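Local coordinates for protein L-ribulose 3-epimerase (Methylomonas sp. DH-1, PDB 7CJ7) that catalyses the manganese-dependent epimerization of ketoses at C3, with highest activity toward L-ribulose and lesser activity on D-ribulose, D-allulose and D-fructose, working as a homodimer, at residues A2-R6 with P178-L182; L207-I212 with Y239-F245; L70-T76 with K88-L93. All coordinates share one frame; numbering follows the deposited sequence.

Contact 1. Residues A2-R6 with P178-L182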
ATOM      1  N   ALA A   2      16.279  -9.397 -27.184  1.00 29.09           N
ATOM      2  CA  ALA A   2      15.175  -8.395 -27.152  1.00 26.00           C
ATOM      3  C   ALA A   2      14.342  -8.529 -28.429  1.00 22.70           C
ATOM      4  O   ALA A   2      14.892  -8.420 -29.541  1.00 26.01           O
ATOM      5  CB  ALA A   2      15.724  -6.997 -27.019  1.00 29.71           C
ATOM      6  N   PHE A   3      13.049  -8.760 -28.271  1.00 17.69           N
ATOM      7  CA  PHE A   3      12.098  -8.847 -29.399  1.00 16.07           C
ATOM      8  C   PHE A   3      11.451  -7.482 -29.539  1.00 15.45           C
ATOM      9  O   PHE A   3      11.417  -6.712 -28.582  1.00 14.41           O
ATOM     10  CB  PHE A   3      11.159 -10.024 -29.156  1.00 14.95           C
ATOM     11  CG  PHE A   3      11.945 -11.288 -28.946  1.00 15.27           C
ATOM     12  CD1 PHE A   3      12.542 -11.916 -30.025  1.00 15.94           C
ATOM     13  CD2 PHE A   3      12.151 -11.804 -27.677  1.00 14.80           C
ATOM     14  CE1 PHE A   3      13.296 -13.063 -29.846  1.00 17.08           C
ATOM     15  CE2 PHE A   3      12.907 -12.951 -27.500  1.00 15.78           C
ATOM     16  CZ  PHE A   3      13.489 -13.569 -28.582  1.00 16.95           C
ATOM     17  N   PRO A   4      10.975  -7.133 -30.749  1.00 16.48           N
ATOM     18  CA  PRO A   4      10.470  -5.788 -31.019  1.00 16.42           C
ATOM     19  C   PRO A   4       9.368  -5.358 -30.041  1.00 15.73           C
ATOM     20  O   PRO A   4       8.489  -6.162 -29.696  1.00 15.33           O
ATOM     21  CB  PRO A   4       9.943  -5.882 -32.459  1.00 17.07           C
ATOM     22  CG  PRO A   4      10.751  -7.005 -33.070  1.00 18.57           C
ATOM     23  CD  PRO A   4      10.951  -7.993 -31.941  1.00 18.69           C
ATOM     24  N   LYS A   5       9.463  -4.101 -29.612  1.00 14.47           N
ATOM     25  CA  LYS A   5       8.422  -3.395 -28.828  1.00 14.48           C
ATOM     26  C   LYS A   5       7.917  -2.219 -29.658  1.00 15.03           C
ATOM     27  O   LYS A   5       8.699  -1.619 -30.417  1.00 15.67           O
ATOM     28  CB  LYS A   5       8.973  -2.902 -27.488  1.00 14.84           C
ATOM     29  CG  LYS A   5       9.396  -3.994 -26.517  1.00 13.68           C
ATOM     30  CD  LYS A   5       9.995  -3.447 -25.240  1.00 14.17           C
ATOM     31  CE  LYS A   5      10.360  -4.539 -24.267  1.00 14.23           C
ATOM     32  NZ  LYS A   5       9.165  -5.105 -23.606  1.00 14.36           N
ATOM     33  N   ARG A   6       6.637  -1.910 -29.534  1.00 14.65           N
ATOM     34  CA  ARG A   6       6.076  -0.696 -30.159  1.00 15.70           C
ATOM     35  C   ARG A   6       5.288   0.060 -29.094  1.00 12.77           C
ATOM     36  O   ARG A   6       4.816  -0.571 -28.121  1.00 12.73           O
ATOM     37  CB  ARG A   6       5.209  -1.084 -31.355  1.00 19.17           C
ATOM     38  CG  ARG A   6       3.994  -1.915 -30.973  1.00 22.34           C
ATOM     39  CD  ARG A   6       3.084  -2.204 -32.161  1.00 28.59           C
ATOM     40  NE  ARG A   6       3.367  -3.492 -32.772  1.00 32.71           N
ATOM     41  CZ  ARG A   6       2.626  -4.058 -33.723  1.00 37.56           C
ATOM     42  NH1 ARG A   6       1.542  -3.451 -34.182  1.00 37.66           N
ATOM     43  NH2 ARG A   6       2.972  -5.234 -34.211  1.00 41.65           N
ATOM     44  N   PRO A 178      18.871 -10.491 -22.250  1.00 14.10           N
ATOM     45  CA  PRO A 178      18.515  -9.382 -23.140  1.00 14.08           C
ATOM     46  C   PRO A 178      17.001  -9.191 -23.319  1.00 12.28           C
ATOM     47  O   PRO A 178      16.588  -8.115 -23.732  1.00 12.87           O
ATOM     48  CB  PRO A 178      19.151  -9.786 -24.481  1.00 15.15           C
ATOM     49  CG  PRO A 178      19.233 -11.297 -24.415  1.00 16.38           C
ATOM     50  CD  PRO A 178      19.527 -11.605 -22.960  1.00 16.21           C
ATOM     51  N   ASN A 179      16.210 -10.223 -23.021  1.00 10.51           N
ATOM     52  CA  ASN A 179      14.736 -10.160 -23.210  1.00  9.96           C
ATOM     53  C   ASN A 179      14.063 -10.057 -21.842  1.00 10.16           C
ATOM     54  O   ASN A 179      12.860 -10.305 -21.772  1.00 10.78           O
ATOM     55  CB  ASN A 179      14.195 -11.345 -24.008  1.00 10.38           C
ATOM     56  CG  ASN A 179      14.372 -12.661 -23.291  1.00 10.30           C
ATOM     57  OD1 ASN A 179      15.426 -12.915 -22.725  1.00 10.46           O
ATOM     58  ND2 ASN A 179      13.359 -13.508 -23.339  1.00 11.65           N
ATOM     59  N   ALA A 180      14.800  -9.647 -20.809  1.00 10.58           N
ATOM     60  CA  ALA A 180      14.220  -9.358 -19.482  1.00 10.49           C
ATOM     61  C   ALA A 180      14.275  -7.848 -19.234  1.00 10.11           C
ATOM     62  O   ALA A 180      15.354  -7.243 -19.331  1.00 11.26           O
ATOM     63  CB  ALA A 180      14.909 -10.140 -18.404  1.00 11.01           C
ATOM     64  N   PHE A 181      13.130  -7.260 -18.922  1.00  9.80           N
ATOM     65  CA  PHE A 181      12.952  -5.794 -18.802  1.00  8.99           C
ATOM     66  C   PHE A 181      12.306  -5.460 -17.458  1.00  9.48           C
ATOM     67  O   PHE A 181      11.710  -6.345 -16.797  1.00  9.53           O
ATOM     68  CB  PHE A 181      12.082  -5.253 -19.939  1.00  9.43           C
ATOM     69  CG  PHE A 181      12.705  -5.387 -21.300  1.00  9.17           C
ATOM     70  CD1 PHE A 181      12.534  -6.546 -22.043  1.00  9.73           C
ATOM     71  CD2 PHE A 181      13.448  -4.356 -21.844  1.00  9.93           C
ATOM     72  CE1 PHE A 181      13.105  -6.674 -23.296  1.00 10.13           C
ATOM     73  CE2 PHE A 181      14.022  -4.488 -23.097  1.00 10.53           C
ATOM     74  CZ  PHE A 181      13.852  -5.649 -23.817  1.00 10.97           C
ATOM     75  N   LEU A 182      12.409  -4.186 -17.093  1.00  9.20           N
ATOM     76  CA  LEU A 182      11.681  -3.604 -15.947  1.00  9.55           C
ATOM     77  C   LEU A 182      10.261  -3.253 -16.403  1.00  8.95           C
ATOM     78  O   LEU A 182      10.055  -2.856 -17.570  1.00 10.77           O
ATOM     79  CB  LEU A 182      12.433  -2.361 -15.478  1.00 10.66           C
ATOM     80  CG  LEU A 182      11.956  -1.754 -14.167  1.00 11.89           C
ATOM     81  CD1 LEU A 182      12.336  -2.656 -13.011  1.00 13.70           C
ATOM     82  CD2 LEU A 182      12.534  -0.362 -13.981  1.00 10.52           C
TER

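Contact 2. Residues L207-I212 with Y239-F245. With MN (manganese (II) ion), chain D.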
ATOM      1  N   LEU A 207      13.422  -0.222 -19.513  1.00  9.85           N
ATOM      2  CA  LEU A 207      11.968  -0.123 -19.232  1.00  9.23           C
ATOM      3  C   LEU A 207      11.222  -0.731 -20.418  1.00  9.25           C
ATOM      4  O   LEU A 207      11.286  -0.167 -21.534  1.00 10.52           O
ATOM      5  CB  LEU A 207      11.542   1.330 -19.001  1.00  9.69           C
ATOM      6  CG  LEU A 207      10.059   1.512 -18.663  1.00  9.42           C
ATOM      7  CD1 LEU A 207       9.686   0.768 -17.390  1.00  9.86           C
ATOM      8  CD2 LEU A 207       9.693   2.986 -18.530  1.00 10.11           C
ATOM      9  N   GLY A 208      10.573  -1.867 -20.192  1.00  8.84           N
ATOM     10  CA  GLY A 208       9.938  -2.638 -21.277  1.00  9.20           C
ATOM     11  C   GLY A 208       8.423  -2.625 -21.215  1.00  9.41           C
ATOM     12  O   GLY A 208       7.803  -3.104 -22.184  1.00 10.03           O
ATOM     13  N   TYR A 209       7.820  -2.134 -20.132  1.00  9.45           N
ATOM     14  CA  TYR A 209       6.345  -2.218 -19.943  1.00  9.11           C
ATOM     15  C   TYR A 209       5.905  -1.206 -18.882  1.00  8.82           C
ATOM     16  O   TYR A 209       6.634  -0.973 -17.903  1.00  8.77           O
ATOM     17  CB  TYR A 209       5.942  -3.647 -19.554  1.00  9.46           C
ATOM     18  CG  TYR A 209       4.574  -4.095 -20.011  1.00  9.91           C
ATOM     19  CD1 TYR A 209       3.421  -3.701 -19.353  1.00 10.28           C
ATOM     20  CD2 TYR A 209       4.428  -4.947 -21.095  1.00  9.73           C
ATOM     21  CE1 TYR A 209       2.168  -4.120 -19.775  1.00 11.17           C
ATOM     22  CE2 TYR A 209       3.186  -5.376 -21.527  1.00 10.91           C
ATOM     23  CZ  TYR A 209       2.044  -4.970 -20.861  1.00 11.09           C
ATOM     24  OH  TYR A 209       0.804  -5.406 -21.282  1.00 11.78           O
ATOM     25  N   VAL A 210       4.718  -0.638 -19.075  1.00  7.82           N
ATOM     26  CA  VAL A 210       4.165   0.426 -18.202  1.00  7.85           C
ATOM     27  C   VAL A 210       2.700   0.127 -17.893  1.00  7.19           C
ATOM     28  O   VAL A 210       1.928  -0.176 -18.829  1.00  6.91           O
ATOM     29  CB  VAL A 210       4.326   1.812 -18.845  1.00  8.38           C
ATOM     30  CG1 VAL A 210       3.474   2.842 -18.124  1.00  9.03           C
ATOM     31  CG2 VAL A 210       5.781   2.233 -18.902  1.00  8.62           C
ATOM     32  N   HIS A 211       2.355   0.194 -16.610  1.00  6.64           N
ATOM     33  CA  HIS A 211       0.960   0.278 -16.122  1.00  7.33           C
ATOM     34  C   HIS A 211       0.665   1.697 -15.654  1.00  7.86           C
ATOM     35  O   HIS A 211       1.465   2.273 -14.871  1.00  7.22           O
ATOM     36  CB  HIS A 211       0.686  -0.721 -15.006  1.00  8.05           C
ATOM     37  CG  HIS A 211       0.487  -2.107 -15.509  1.00  7.88           C
ATOM     38  ND1 HIS A 211       0.252  -3.163 -14.657  1.00  7.78           N
ATOM     39  CD2 HIS A 211       0.488  -2.613 -16.763  1.00  8.47           C
ATOM     40  CE1 HIS A 211       0.061  -4.259 -15.362  1.00  8.54           C
ATOM     41  NE2 HIS A 211       0.231  -3.957 -16.660  1.00  8.65           N
ATOM     42  N   ILE A 212      -0.488   2.195 -16.097  1.00  8.06           N
ATOM     43  CA  ILE A 212      -1.066   3.493 -15.674  1.00  8.28           C
ATOM     44  C   ILE A 212      -2.208   3.163 -14.719  1.00  8.63           C
ATOM     45  O   ILE A 212      -3.231   2.611 -15.176  1.00  8.79           O
ATOM     46  CB  ILE A 212      -1.531   4.323 -16.880  1.00  9.40           C
ATOM     47  CG1 ILE A 212      -0.401   4.555 -17.885  1.00  9.49           C
ATOM     48  CG2 ILE A 212      -2.172   5.624 -16.422  1.00  9.73           C
ATOM     49  CD1 ILE A 212       0.827   5.208 -17.291  1.00  9.93           C
ATOM     50  N   TYR A 239      10.197   6.561 -24.450  1.00 12.08           N
ATOM     51  CA  TYR A 239       9.637   5.213 -24.202  1.00 10.70           C
ATOM     52  C   TYR A 239       8.709   4.813 -25.358  1.00 11.41           C
ATOM     53  O   TYR A 239       7.732   5.557 -25.671  1.00 11.68           O
ATOM     54  CB  TYR A 239       8.873   5.168 -22.881  1.00  9.77           C
ATOM     55  CG  TYR A 239       8.206   3.838 -22.653  1.00  9.54           C
ATOM     56  CD1 TYR A 239       8.950   2.719 -22.335  1.00 10.27           C
ATOM     57  CD2 TYR A 239       6.837   3.686 -22.783  1.00  8.88           C
ATOM     58  CE1 TYR A 239       8.358   1.484 -22.136  1.00  9.33           C
ATOM     59  CE2 TYR A 239       6.230   2.461 -22.581  1.00  8.98           C
ATOM     60  CZ  TYR A 239       6.989   1.353 -22.254  1.00  8.48           C
ATOM     61  OH  TYR A 239       6.400   0.136 -22.059  1.00  7.62           O
ATOM     62  N   ARG A 240       8.986   3.654 -25.958  1.00 10.92           N
ATOM     63  CA  ARG A 240       8.166   3.070 -27.052  1.00 13.10           C
ATOM     64  C   ARG A 240       7.860   1.616 -26.711  1.00 13.37           C
ATOM     65  O   ARG A 240       8.545   0.719 -27.197  1.00 17.43           O
ATOM     66  CB  ARG A 240       8.879   3.193 -28.402  1.00 15.61           C
ATOM     67  CG  ARG A 240       8.767   4.586 -28.999  1.00 20.08           C
ATOM     68  CD  ARG A 240       9.445   4.699 -30.353  1.00 24.54           C
ATOM     69  NE  ARG A 240       9.304   6.057 -30.852  1.00 32.74           N
ATOM     70  CZ  ARG A 240       8.213   6.534 -31.438  1.00 33.26           C
ATOM     71  NH1 ARG A 240       8.179   7.791 -31.843  1.00 35.76           N
ATOM     72  NH2 ARG A 240       7.159   5.758 -31.609  1.00 34.40           N
ATOM     73  N   GLY A 241       6.858   1.409 -25.879  1.00 11.16           N
ATOM     74  CA  GLY A 241       6.452   0.062 -25.469  1.00 10.84           C
ATOM     75  C   GLY A 241       5.006   0.075 -25.006  1.00 10.51           C
ATOM     76  O   GLY A 241       4.339   1.100 -25.060  1.00 10.90           O
ATOM     77  N   PRO A 242       4.495  -1.078 -24.549  1.00 10.50           N
ATOM     78  CA  PRO A 242       3.121  -1.165 -24.068  1.00  9.92           C
ATOM     79  C   PRO A 242       2.857  -0.216 -22.892  1.00 10.40           C
ATOM     80  O   PRO A 242       3.690  -0.076 -22.007  1.00  9.98           O
ATOM     81  CB  PRO A 242       2.970  -2.635 -23.660  1.00 10.23           C
ATOM     82  CG  PRO A 242       4.026  -3.338 -24.465  1.00 10.85           C
ATOM     83  CD  PRO A 242       5.182  -2.372 -24.544  1.00 11.10           C
ATOM     84  N   ILE A 243       1.697   0.429 -22.932  1.00  9.79           N
ATOM     85  CA  ILE A 243       1.135   1.213 -21.797  1.00 10.23           C
ATOM     86  C   ILE A 243      -0.272   0.677 -21.549  1.00  9.49           C
ATOM     87  O   ILE A 243      -1.118   0.854 -22.445  1.00 10.60           O
ATOM     88  CB  ILE A 243       1.125   2.715 -22.134  1.00 10.85           C
ATOM     89  CG1 ILE A 243       2.531   3.218 -22.476  1.00 11.44           C
ATOM     90  CG2 ILE A 243       0.483   3.496 -20.995  1.00 11.97           C
ATOM     91  CD1 ILE A 243       2.579   4.671 -22.922  1.00 11.39           C
ATOM     92  N   THR A 244      -0.492   0.011 -20.418  1.00  9.16           N
ATOM     93  CA  THR A 244      -1.795  -0.599 -20.046  1.00  9.42           C
ATOM     94  C   THR A 244      -2.468   0.236 -18.960  1.00  8.74           C
ATOM     95  O   THR A 244      -1.827   0.503 -17.927  1.00  8.10           O
ATOM     96  CB  THR A 244      -1.660  -2.018 -19.485  1.00 10.23           C
ATOM     97  OG1 THR A 244      -0.913  -2.846 -20.368  1.00 12.06           O
ATOM     98  CG2 THR A 244      -3.000  -2.667 -19.234  1.00 11.35           C
ATOM     99  N   PHE A 245      -3.719   0.620 -19.189  1.00  9.05           N
ATOM    100  CA  PHE A 245      -4.590   1.172 -18.130  1.00  9.01           C
ATOM    101  C   PHE A 245      -5.018   0.011 -17.234  1.00  9.54           C
ATOM    102  O   PHE A 245      -5.552  -1.008 -17.728  1.00  9.51           O
ATOM    103  CB  PHE A 245      -5.792   1.906 -18.720  1.00  9.03           C
ATOM    104  CG  PHE A 245      -6.835   2.243 -17.686  1.00  9.10           C
ATOM    105  CD1 PHE A 245      -6.505   2.971 -16.553  1.00  9.68           C
ATOM    106  CD2 PHE A 245      -8.140   1.814 -17.832  1.00  9.33           C
ATOM    107  CE1 PHE A 245      -7.462   3.262 -15.589  1.00  9.20           C
ATOM    108  CE2 PHE A 245      -9.095   2.113 -16.875  1.00  9.28           C
ATOM    109  CZ  PHE A 245      -8.760   2.843 -15.764  1.00  9.37           C
TER
HETATM  110 MN    MN D 302       0.183  -3.276 -12.471  1.00 20.11          MN

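Contact 3. Residues L70-T76 with K88-L93. With SOL (L-sorbose), chain C.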
ATOM      1  N   LEU A  70       0.683 -11.894 -14.959  1.00 12.92           N
ATOM      2  CA  LEU A  70       0.203 -12.765 -13.868  1.00 13.53           C
ATOM      3  C   LEU A  70       0.972 -12.440 -12.596  1.00 11.75           C
ATOM      4  O   LEU A  70       1.936 -11.685 -12.656  1.00 13.91           O
ATOM      5  CB  LEU A  70       0.370 -14.227 -14.279  1.00 14.85           C
ATOM      6  CG  LEU A  70       1.807 -14.668 -14.535  1.00 15.74           C
ATOM      7  CD1 LEU A  70       2.504 -15.044 -13.235  1.00 16.02           C
ATOM      8  CD2 LEU A  70       1.852 -15.817 -15.523  1.00 18.39           C
ATOM      9  N   GLY A  71       0.460 -12.941 -11.486  1.00 12.68           N
ATOM     10  CA  GLY A  71       1.190 -13.078 -10.225  1.00 12.62           C
ATOM     11  C   GLY A  71       1.249 -14.535  -9.846  1.00 12.14           C
ATOM     12  O   GLY A  71       0.281 -15.255 -10.119  1.00 12.95           O
ATOM     13  N   LEU A  72       2.353 -14.984  -9.263  1.00 11.05           N
ATOM     14  CA  LEU A  72       2.405 -16.356  -8.713  1.00 11.54           C
ATOM     15  C   LEU A  72       1.653 -16.370  -7.375  1.00 10.98           C
ATOM     16  O   LEU A  72       1.235 -15.310  -6.912  1.00 11.68           O
ATOM     17  CB  LEU A  72       3.867 -16.772  -8.574  1.00 10.97           C
ATOM     18  CG  LEU A  72       4.663 -16.728  -9.877  1.00 11.32           C
ATOM     19  CD1 LEU A  72       6.136 -16.951  -9.605  1.00 11.02           C
ATOM     20  CD2 LEU A  72       4.138 -17.758 -10.871  1.00 12.49           C
ATOM     21  N   SER A  73       1.468 -17.547  -6.797  1.00 11.98           N
ATOM     22  CA  SER A  73       0.842 -17.747  -5.472  1.00 13.27           C
ATOM     23  C   SER A  73       1.827 -18.507  -4.583  1.00 14.56           C
ATOM     24  O   SER A  73       2.924 -18.847  -5.086  1.00 13.97           O
ATOM     25  CB  SER A  73      -0.461 -18.477  -5.616  1.00 14.40           C
ATOM     26  OG  SER A  73      -0.231 -19.810  -6.033  1.00 15.06           O
ATOM     27  N   ALA A  74       1.483 -18.721  -3.310  1.00 13.46           N
ATOM     28  CA  ALA A  74       2.326 -19.477  -2.356  1.00 14.95           C
ATOM     29  C   ALA A  74       2.720 -20.819  -2.986  1.00 14.23           C
ATOM     30  O   ALA A  74       3.877 -21.219  -2.857  1.00 14.91           O
ATOM     31  CB  ALA A  74       1.607 -19.662  -1.037  1.00 15.03           C
ATOM     32  N   ALA A  75       1.802 -21.476  -3.696  1.00 14.27           N
ATOM     33  CA  ALA A  75       2.016 -22.842  -4.233  1.00 14.43           C
ATOM     34  C   ALA A  75       3.037 -22.827  -5.385  1.00 12.85           C
ATOM     35  O   ALA A  75       3.596 -23.897  -5.689  1.00 14.02           O
ATOM     36  CB  ALA A  75       0.689 -23.419  -4.662  1.00 16.48           C
ATOM     37  N   THR A  76       3.286 -21.665  -5.998  1.00 11.13           N
ATOM     38  CA  THR A  76       4.096 -21.522  -7.235  1.00 11.76           C
ATOM     39  C   THR A  76       5.193 -20.458  -7.068  1.00 10.35           C
ATOM     40  O   THR A  76       5.723 -19.997  -8.089  1.00 10.63           O
ATOM     41  CB  THR A  76       3.197 -21.187  -8.431  1.00 13.50           C
ATOM     42  OG1 THR A  76       2.384 -20.063  -8.103  1.00 13.17           O
ATOM     43  CG2 THR A  76       2.304 -22.335  -8.840  1.00 14.06           C
ATOM     44  N   LYS A  88       6.955 -25.977  -9.488  1.00 13.55           N
ATOM     45  CA  LYS A  88       5.541 -25.653  -9.832  1.00 13.44           C
ATOM     46  C   LYS A  88       5.472 -24.251 -10.448  1.00 11.90           C
ATOM     47  O   LYS A  88       4.725 -24.061 -11.424  1.00 12.55           O
ATOM     48  CB  LYS A  88       4.623 -25.744  -8.611  1.00 16.90           C
ATOM     49  CG  LYS A  88       4.272 -27.154  -8.166  1.00 21.03           C
ATOM     50  CD  LYS A  88       3.452 -27.906  -9.185  1.00 26.08           C
ATOM     51  CE  LYS A  88       2.716 -29.084  -8.587  1.00 30.44           C
ATOM     52  NZ  LYS A  88       2.201 -29.978  -9.648  1.00 36.96           N
ATOM     53  N   GLY A  89       6.241 -23.299  -9.922  1.00 11.84           N
ATOM     54  CA  GLY A  89       6.299 -21.934 -10.468  1.00 11.12           C
ATOM     55  C   GLY A  89       6.878 -21.934 -11.869  1.00 11.26           C
ATOM     56  O   GLY A  89       6.294 -21.283 -12.762  1.00 10.95           O
ATOM     57  N   ASP A  90       7.987 -22.646 -12.072  1.00 12.82           N
ATOM     58  CA  ASP A  90       8.643 -22.766 -13.402  1.00 12.25           C
ATOM     59  C   ASP A  90       7.602 -23.299 -14.395  1.00 11.10           C
ATOM     60  O   ASP A  90       7.519 -22.765 -15.519  1.00 10.96           O
ATOM     61  CB  ASP A  90       9.867 -23.691 -13.370  1.00 14.72           C
ATOM     62  CG  ASP A  90      11.115 -23.126 -12.703  1.00 17.37           C
ATOM     63  OD1 ASP A  90      11.114 -21.926 -12.334  1.00 19.02           O
ATOM     64  OD2 ASP A  90      12.090 -23.906 -12.537  1.00 22.76           O
ATOM     65  N   GLU A  91       6.830 -24.310 -13.980  1.00 10.68           N
ATOM     66  CA  GLU A  91       5.816 -24.999 -14.824  1.00 11.58           C
ATOM     67  C   GLU A  91       4.691 -24.015 -15.170  1.00 11.50           C
ATOM     68  O   GLU A  91       4.330 -23.928 -16.352  1.00 11.71           O
ATOM     69  CB  GLU A  91       5.317 -26.249 -14.109  1.00 13.90           C
ATOM     70  CG  GLU A  91       4.192 -26.962 -14.826  1.00 16.60           C
ATOM     71  CD  GLU A  91       3.584 -28.087 -13.998  1.00 20.54           C
ATOM     72  OE1 GLU A  91       2.947 -27.802 -12.949  1.00 23.31           O
ATOM     73  OE2 GLU A  91       3.769 -29.248 -14.387  1.00 29.35           O
ATOM     74  N   LEU A  92       4.182 -23.265 -14.193  1.00 11.47           N
ATOM     75  CA  LEU A  92       3.139 -22.235 -14.450  1.00 11.25           C
ATOM     76  C   LEU A  92       3.689 -21.201 -15.445  1.00 10.89           C
ATOM     77  O   LEU A  92       2.973 -20.826 -16.384  1.00  9.90           O
ATOM     78  CB  LEU A  92       2.699 -21.586 -13.137  1.00 11.90           C
ATOM     79  CG  LEU A  92       1.426 -20.743 -13.234  1.00 12.93           C
ATOM     80  CD1 LEU A  92       0.719 -20.663 -11.890  1.00 13.79           C
ATOM     81  CD2 LEU A  92       1.734 -19.353 -13.753  1.00 14.68           C
ATOM     82  N   LEU A  93       4.918 -20.729 -15.259  1.00  9.75           N
ATOM     83  CA  LEU A  93       5.466 -19.654 -16.130  1.00 10.36           C
ATOM     84  C   LEU A  93       5.668 -20.182 -17.562  1.00 10.31           C
ATOM     85  O   LEU A  93       5.429 -19.418 -18.533  1.00  9.36           O
ATOM     86  CB  LEU A  93       6.762 -19.134 -15.510  1.00  9.93           C
ATOM     87  CG  LEU A  93       6.579 -18.348 -14.214  1.00 10.44           C
ATOM     88  CD1 LEU A  93       7.902 -18.214 -13.477  1.00 10.11           C
ATOM     89  CD2 LEU A  93       5.956 -16.978 -14.484  1.00 10.25           C
TER
HETATM   90  C1  SOL C 301      -0.790  -5.792  -9.067  1.00 18.34           C
HETATM   91  O1  SOL C 301      -0.940  -4.818  -8.061  1.00 15.98           O
HETATM   92  C2  SOL C 301      -0.578  -5.176 -10.412  1.00 16.34           C
HETATM   93  O2  SOL C 301      -0.169  -4.032 -10.512  1.00 14.15           O
HETATM   94  C3  SOL C 301      -0.935  -5.991 -11.647  1.00 18.35           C
HETATM   95  O3  SOL C 301      -0.289  -5.482 -12.791  1.00 13.86           O
HETATM   96  C4  SOL C 301      -0.597  -7.467 -11.457  1.00 21.18           C
HETATM   97  O4  SOL C 301       0.809  -7.607 -11.245  1.00 28.39           O
HETATM   98  C5  SOL C 301      -0.996  -8.345 -12.644  1.00 24.39           C
HETATM   99  O5  SOL C 301      -0.479  -9.661 -12.453  1.00 31.17           O
HETATM  100  C6  SOL C 301      -2.493  -8.436 -12.855  1.00 26.53           C
HETATM  101  O6  SOL C 301      -2.791  -9.232 -14.005  1.00 23.74           O

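Contact 1. Residues A2-R6 with P178-L182
Lys5 lays the end of its chain flat over the ring of Phe181, and this is the close-packed part of the contact. Its CE sits above the middle of the Phe181 ring, 3.5 Å from the centroid and only 7° off the ring normal, a CH-pi contact in which CE is nearly equidistant from all six ring carbons. The chain runs extended from CB to CE and then bends at its last torsion (chi4 -75°), which keeps NZ over the same face, 4.3 Å from the centroid of the Phe181 ring, as a cation-pi partner. The ammonium group is also held by salt bridges to Glu107 and Asp150 and by a hydrogen bond to the carbonyl of Gly208, so its charge is probably well compensated at the N-terminal end of the barrel. At the rim of the same ring the methyl of Ala2 comes up near the plane, CB lying 3.9 Å from Phe181 CZ; the same CB is 3.6 Å from Pro178 O.

Toward solvent, where Ala2 and Pro178 are exposed, the fit becomes looser: the Phe3 ring brings just CE2 to Asn179 CB, at 4.1 Å. Ring and Asn179 amide lie side by side with their planes almost perpendicular. Asn179 itself is buried, and its ND2 gives hydrogen bonds to the carbonyls of Ala139 and Ile147.

The contact sets the N-terminal loop, just before strand 8-12, against the start of strand 180-185. Phe181 packs on Asn148 and Asp150 of the adjoining strand 148-152, Asn179 reaches the end of helix 125-143, and Ala180 and Leu182 lean outward on helix 165-175.

Contact 2. Residues L207-I212 with Y239-F245
Pro242 O takes two hydrogen bonds: one from the hydroxyl of Tyr239, OH to Pro242 O 2.7 Å, and a weak, bent one from Val210 N across the contact. The bonds belong to the parallel pairing of strands 207-212 and 242-245, the last two of the TIM barrel, joined by helix 227-236 in a beta-alpha-beta unit. Further along, Thr244 is gripped through both its backbone polar groups: its N gives a bond to Val210 O at 2.9 Å, and its O receives Ile212 N at 2.8 Å, nearly straight at 174°.

With CG anti to the backbone N (chi1 176°), Tyr239 carries its ring toward strand 207-212. Val210 CG2 lies over that ring, 4.0 Å from its centroid, while Leu207 CG meets Tyr239 CE1, the side chains crossing at about a right angle. Ile212 CG1 presses on Ile243 CG2 at 3.4 Å, tighter than usual for two carbons. Ile212 continues onto Phe227, Phe230 and Phe231 of the connecting helix.

Pro242 CB makes a CH-pi contact over one face of the Tyr209 ring, offset toward its rim. His211 and Thr244 share the inner face, Thr244 CB 3.5 Å from His211 CD2. Thr244 OG1 bonds to Tyr39 OH and to Glu41. Glu41 also accepts Tyr209 OH and His211 NE2, the latter a second-shell bond that, with the metal on ND1, would hold the imidazole's rotation. With Glu152, Asp185 and Glu246 completing the protein ligands, His211 ND1 binds the manganese ion at 2.2 Å.

Contact 3. Residues L70-T76 with K88-L93
The end of strand 65-72 runs nearly antiparallel to helix 83-102, the axes of 70-72 and 88-93 lying 10.2 Å apart at 167°, and the chain then turns so that Thr76 brings its backbone against the helix, Thr76 O 3.1 Å from Gly89 CA. A CB at Gly89 would run into Thr76 O.

Between strand and helix the contact is a cluster of leucine methyls. Leu92 CD2 sits between the two strand leucines, 4.0 Å from Leu70 CD2 and 4.1 Å from Leu72 CD2, its chain passing theirs in the opposite direction. Leu93 comes across them at about a right angle and brings its own CD2 to Leu70 CD1 and Leu72 CD2. With its chain swung beside the carbonyl carbon (chi1 -167°), Leu92 also sends its other methyl, CD1, to Thr76 CG2 at 3.8 Å. On the outer side Lys88 CB rests near Ala75 O, while the rest of its chain leads away.

Thr76 divides its labour: its methyl joins the leucines, and OG1 accepts Ser73 N at 3.0 Å, an almost straight bond (174°). Thr76 N to Ser73 O closes 73-76 as a type I beta turn.

This is beta-alpha packing in the TIM barrel wall. Leu70 and Gly71 line the sugar pocket with backbone, Leu70 C being 3.1 Å from O5 of the bound L-sorbose. The leucine side chains meet the helix instead, joining the segments through apolar contacts, their hydrogen bonds lying within turn or helix or to neighbouring residues.

In the fold
From the N terminus, residues 2-6 meet 178-182, and contact 1 thereby closes a loop spanning the first five strands and the helices through 165-175. Contact 3 falls wholly within that span, a short local closure of strand 65-72 on the helix that follows it. Contact 2 opens only after contact 1 has closed and pairs the last two strands, 207-212 and 242-245. Contacts 1 and 2 touch: a probable hydrogen bond joins Gly208 N to Leu182 O across neighbouring strands. Contact 3 lies on the other side of the chain's centre from contact 2, with about 8 Å between their nearest atoms, yet all three reach the same closed eight-stranded barrel.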